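Local coordinates for hybrid kinase (Caulobacter vibrioides, PDB 6QRL), which binds the second messenger cyclic di-GMP through this pseudo-receiver domain of a probable sensor histidine kinase, at residues A[51-56]-A[74-79]; A[1-6]-A[27-32]. All blocks are in the same frame, centred on the assembly; numbering follows the deposited sequence.

Contact 1: A[51-56]-A[74-79]; sequences VLLIDA and VVLLTP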
loop_
_atom_site.group_PDB
_atom_site.type_symbol
_atom_site.label_atom_id
_atom_site.label_comp_id
_atom_site.label_asym_id
_atom_site.label_seq_id
_atom_site.Cartn_x
_atom_site.Cartn_y
_atom_site.Cartn_z
ATOM N N VAL A 51 -2.572 0.154 6.715
ATOM C CA VAL A 51 -1.911 -0.611 5.616
ATOM C C VAL A 51 -1.609 0.381 4.494
ATOM O O VAL A 51 -2.514 1.179 4.177
ATOM C CB VAL A 51 -2.802 -1.764 5.128
ATOM C CG1 VAL A 51 -2.216 -2.459 3.915
ATOM C CG2 VAL A 51 -3.065 -2.748 6.250
ATOM N N LEU A 52 -0.419 0.321 3.906
ATOM C CA LEU A 52 0.053 1.275 2.866
ATOM C C LEU A 52 -0.080 0.645 1.480
ATOM O O LEU A 52 0.568 -0.386 1.241
ATOM C CB LEU A 52 1.506 1.654 3.156
ATOM C CG LEU A 52 1.804 2.110 4.584
ATOM C CD1 LEU A 52 3.297 2.370 4.780
ATOM C CD2 LEU A 52 1.001 3.360 4.926
ATOM N N LEU A 53 -0.958 1.181 0.632
ATOM C CA LEU A 53 -1.015 0.812 -0.801
ATOM C C LEU A 53 -0.048 1.772 -1.511
ATOM O O LEU A 53 -0.263 2.994 -1.455
ATOM C CB LEU A 53 -2.438 0.943 -1.339
ATOM C CG LEU A 53 -3.411 -0.215 -1.160
ATOM C CD1 LEU A 53 -3.038 -1.193 -0.060
ATOM C CD2 LEU A 53 -4.824 0.304 -0.998
ATOM N N ILE A 54 1.024 1.230 -2.081
ATOM C CA ILE A 54 2.127 2.023 -2.682
ATOM C C ILE A 54 2.158 1.732 -4.174
ATOM O O ILE A 54 2.467 0.589 -4.530
ATOM C CB ILE A 54 3.460 1.719 -1.991
ATOM C CG1 ILE A 54 3.379 2.053 -0.498
ATOM C CG2 ILE A 54 4.606 2.470 -2.655
ATOM C CD1 ILE A 54 4.637 1.694 0.287
ATOM N N ASP A 55 1.885 2.751 -4.986
ATOM C CA ASP A 55 1.921 2.714 -6.469
ATOM C C ASP A 55 3.357 2.480 -6.945
ATOM O O ASP A 55 4.216 3.274 -6.592
ATOM C CB ASP A 55 1.319 4.006 -7.029
ATOM C CG ASP A 55 0.937 3.950 -8.500
ATOM O OD1 ASP A 55 1.430 3.028 -9.195
ATOM O OD2 ASP A 55 0.175 4.867 -8.964
ATOM N N ALA A 56 3.611 1.421 -7.727
ATOM C CA ALA A 56 4.939 1.162 -8.341
ATOM C C ALA A 56 5.368 2.324 -9.250
ATOM O O ALA A 56 6.564 2.397 -9.594
ATOM C CB ALA A 56 4.962 -0.132 -9.116
ATOM N N VAL A 74 1.454 -3.041 0.436
ATOM C CA VAL A 74 1.036 -3.753 -0.797
ATOM C C VAL A 74 1.411 -2.854 -1.974
ATOM O O VAL A 74 1.019 -1.679 -1.938
ATOM C CB VAL A 74 -0.476 -4.005 -0.766
ATOM C CG1 VAL A 74 -0.925 -4.800 -1.963
ATOM C CG2 VAL A 74 -0.907 -4.694 0.518
ATOM N N VAL A 75 2.045 -3.402 -3.005
ATOM C CA VAL A 75 2.485 -2.597 -4.168
ATOM C C VAL A 75 1.422 -2.694 -5.277
ATOM O O VAL A 75 0.931 -3.818 -5.525
ATOM C CB VAL A 75 3.884 -3.039 -4.640
ATOM C CG1 VAL A 75 3.928 -4.520 -4.992
ATOM C CG2 VAL A 75 4.375 -2.221 -5.820
ATOM N N LEU A 76 1.141 -1.584 -5.962
ATOM C CA LEU A 76 0.244 -1.539 -7.156
ATOM C C LEU A 76 1.090 -1.656 -8.432
ATOM O O LEU A 76 1.941 -0.781 -8.664
ATOM C CB LEU A 76 -0.528 -0.213 -7.170
ATOM C CG LEU A 76 -1.763 -0.090 -6.282
ATOM C CD1 LEU A 76 -1.657 -0.869 -4.992
ATOM C CD2 LEU A 76 -2.155 1.368 -6.034
ATOM N N LEU A 77 0.800 -2.648 -9.273
ATOM C CA LEU A 77 1.595 -3.027 -10.465
ATOM C C LEU A 77 0.701 -3.011 -11.703
ATOM O O LEU A 77 -0.492 -3.346 -11.578
ATOM C CB LEU A 77 2.169 -4.437 -10.269
ATOM C CG LEU A 77 3.159 -4.608 -9.115
ATOM C CD1 LEU A 77 3.549 -6.069 -8.942
ATOM C CD2 LEU A 77 4.403 -3.787 -9.365
ATOM N N THR A 78 1.261 -2.709 -12.871
ATOM C CA THR A 78 0.626 -3.061 -14.164
ATOM C C THR A 78 0.844 -4.555 -14.390
ATOM O O THR A 78 1.771 -5.139 -13.820
ATOM C CB THR A 78 1.187 -2.224 -15.316
ATOM O OG1 THR A 78 2.542 -2.632 -15.536
ATOM C CG2 THR A 78 1.093 -0.733 -15.031
ATOM N N PRO A 79 0.025 -5.210 -15.239
ATOM C CA PRO A 79 0.274 -6.601 -15.615
ATOM C C PRO A 79 1.667 -6.828 -16.205
ATOM O O PRO A 79 2.243 -7.884 -15.959
ATOM C CB PRO A 79 -0.822 -6.909 -16.655
ATOM C CG PRO A 79 -1.904 -5.891 -16.387
ATOM C CD PRO A 79 -1.188 -4.659 -15.868
#
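The carbonyl of L76 receives the N-H of A56 in its own plane. The carbonyl of I54 receives L76 N from above its plane, 38° out of it. These peptide groups join two neighbouring parallel strands of the central sheet of a receiver (CheY-like) fold, with strand order 2-1-3-4-5. The two strand segments run at 29° to each other. Two straighter bonds complete the set: V74 N to L52 O, and I54 N to V74 O, each 2.9 Å long. The CA-H of V75 also approaches I54 O, with CA and O 3.2 Å apart.

L53, D55, V74 and L76 occupy one face of the sheet; I54 and V75 occupy the other. On the first face L53 and V74 lie side by side, pointing the same way. L53 CD1 reaches V74 CB at 3.9 Å. The L53 chi2 of 20° is close to eclipsed, and it turns CD1 onto the valine. L76 CD1 reaches back to L53 CB at 4.2 Å. Strand 8-12 and helix 103-111 cover L53 further.

D55 is at the predicted phosphorylation site and carries no phosphate here. Its carboxylate is held outside the pair: OD1 forms a salt bridge with K99 NZ and accepts a hydrogen bond from A57 N, and OD2 is hydrogen-bonded to S13 OG.

On the face of V75, that residue's CG2 sits 3.6 Å from I54 O. The same methyl meets A56 CB at 3.9 Å. L77 starts off away from the first strand, yet its CD2 comes back to A56 CB, 3.7 Å off.

Contact 2: A[1-6]-A[27-32]; sequences AAPLEG and EAAGGR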
loop_
_atom_site.group_PDB
_atom_site.type_symbol
_atom_site.label_atom_id
_atom_site.label_comp_id
_atom_site.label_asym_id
_atom_site.label_seq_id
_atom_site.Cartn_x
_atom_site.Cartn_y
_atom_site.Cartn_z
ATOM N N ALA A 1 -21.489 -6.449 4.457
ATOM C CA ALA A 1 -21.062 -5.785 3.186
ATOM C C ALA A 1 -20.084 -4.621 3.466
ATOM O O ALA A 1 -19.917 -3.782 2.550
ATOM C CB ALA A 1 -22.289 -5.333 2.415
ATOM N N ALA A 2 -19.448 -4.566 4.654
ATOM C CA ALA A 2 -18.373 -3.601 5.013
ATOM C C ALA A 2 -17.174 -4.364 5.572
ATOM O O ALA A 2 -16.879 -4.295 6.773
ATOM C CB ALA A 2 -18.870 -2.569 6.005
ATOM N N PRO A 3 -16.456 -5.133 4.724
ATOM C CA PRO A 3 -15.376 -5.993 5.217
ATOM C C PRO A 3 -14.166 -5.218 5.764
ATOM O O PRO A 3 -13.384 -5.808 6.449
ATOM C CB PRO A 3 -15.007 -6.827 3.978
ATOM C CG PRO A 3 -15.379 -5.929 2.792
ATOM C CD PRO A 3 -16.638 -5.232 3.263
ATOM N N LEU A 4 -14.040 -3.921 5.458
ATOM C CA LEU A 4 -12.928 -3.073 5.976
ATOM C C LEU A 4 -13.415 -2.151 7.105
ATOM O O LEU A 4 -12.669 -1.180 7.426
ATOM C CB LEU A 4 -12.337 -2.236 4.836
ATOM C CG LEU A 4 -11.588 -2.997 3.744
ATOM C CD1 LEU A 4 -10.884 -2.018 2.807
ATOM C CD2 LEU A 4 -10.607 -4.004 4.335
ATOM N N GLU A 5 -14.590 -2.394 7.694
ATOM C CA GLU A 5 -15.067 -1.558 8.837
ATOM C C GLU A 5 -13.951 -1.461 9.898
ATOM O O GLU A 5 -13.460 -2.487 10.339
ATOM C CB GLU A 5 -16.397 -2.081 9.397
ATOM C CG GLU A 5 -16.927 -1.310 10.611
ATOM C CD GLU A 5 -17.235 0.181 10.463
ATOM O OE1 GLU A 5 -17.156 0.728 9.322
ATOM O OE2 GLU A 5 -17.570 0.818 11.506
ATOM N N GLY A 6 -13.555 -0.240 10.261
ATOM C CA GLY A 6 -12.606 0.034 11.354
ATOM C C GLY A 6 -11.164 -0.162 10.909
ATOM O O GLY A 6 -10.300 -0.295 11.814
ATOM N N GLU A 27 -13.301 3.286 0.905
ATOM C CA GLU A 27 -14.448 3.792 1.695
ATOM C C GLU A 27 -15.720 2.987 1.386
ATOM O O GLU A 27 -16.479 2.764 2.332
ATOM C CB GLU A 27 -14.647 5.288 1.484
ATOM C CG GLU A 27 -13.523 6.119 2.066
ATOM C CD GLU A 27 -13.728 7.604 1.828
ATOM O OE1 GLU A 27 -12.820 8.260 1.236
ATOM O OE2 GLU A 27 -14.810 8.100 2.221
ATOM N N ALA A 28 -15.948 2.561 0.141
ATOM C CA ALA A 28 -17.135 1.757 -0.253
ATOM C C ALA A 28 -17.111 0.378 0.437
ATOM O O ALA A 28 -18.201 -0.150 0.714
ATOM C CB ALA A 28 -17.227 1.628 -1.763
ATOM N N ALA A 29 -15.924 -0.156 0.748
ATOM C CA ALA A 29 -15.709 -1.406 1.512
ATOM C C ALA A 29 -15.760 -1.154 3.031
ATOM O O ALA A 29 -15.581 -2.126 3.786
ATOM C CB ALA A 29 -14.393 -2.025 1.102
ATOM N N GLY A 30 -16.026 0.077 3.480
ATOM C CA GLY A 30 -16.202 0.434 4.902
ATOM C C GLY A 30 -14.923 0.912 5.578
ATOM O O GLY A 30 -14.977 1.222 6.770
ATOM N N GLY A 31 -13.801 0.999 4.863
ATOM C CA GLY A 31 -12.510 1.445 5.428
ATOM C C GLY A 31 -12.397 2.956 5.500
ATOM O O GLY A 31 -13.281 3.638 4.957
ATOM N N ARG A 32 -11.337 3.458 6.140
ATOM C CA ARG A 32 -10.965 4.903 6.136
ATOM C C ARG A 32 -9.720 5.081 5.266
ATOM O O ARG A 32 -8.720 4.366 5.528
ATOM C CB ARG A 32 -10.712 5.404 7.559
ATOM C CG ARG A 32 -11.934 6.028 8.230
ATOM C CD ARG A 32 -11.646 6.796 9.530
ATOM N NE ARG A 32 -12.209 6.093 10.682
ATOM C CZ ARG A 32 -11.832 4.883 11.129
ATOM N NH1 ARG A 32 -10.853 4.210 10.544
ATOM N NH2 ARG A 32 -12.451 4.343 12.166
#
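L4 packs its side chain against A29, at the end of helix 16-28. With chi1 at -68° the L4 CG lies beside its own backbone N, and the extended chi2 carries CD1 alongside the alanine. L4 CD1 then touches A29 CB at 3.9 Å. The same leucine also reaches L106 and L111 of helix 103-111.

L4 N donates to A29 O at 2.9 Å, and L4 N lies 24° out of the plane of the A29 carbonyl. P3 closes over the same oxygen: its ring CD is 3.3 Å from A29 O. P3 N also lies near A29 O but has no hydrogen to donate; L4 N makes the bond. P3 and A29 both also rest on V107.

E5 turns its side chain at chi2, 60°. This brings OE1 to 3.4 Å from G30 O, but both atoms are acceptors and no bond forms. The CA of E5 is 3.5 Å from G30 O in a CA-H...O contact. Further along, R32 NH2 approaches G6 CA obliquely.

Residues A2 to E5 form a type I beta turn, closed by E5 N to A2 O. It sits on the Schellman motif at G30, which ends helix 16-28 before strand 32-36 of the receiver fold.

Overall arrangement
Contact 2 closes along the chain before contact 1 opens. Their centres lie 19 Å apart and their nearest atoms about 7 Å apart, without touching. Contact 1 is buried near the centre of the domain; contact 2 is partly exposed at its periphery. Helix 103-111 spans both: L106 touches L53 of contact 1 and L4 of contact 2. The same helix carries S105 and Q109 of the cyclic di-GMP pocket. The V74 side chain is about 6 Å from a bound cyclic di-GMP, and that of L77 about 4 Å from the side chains of the pocket residues Y96 and I98. In contact 2 the A28 side chain is about 9 Å from a bound cyclic di-GMP.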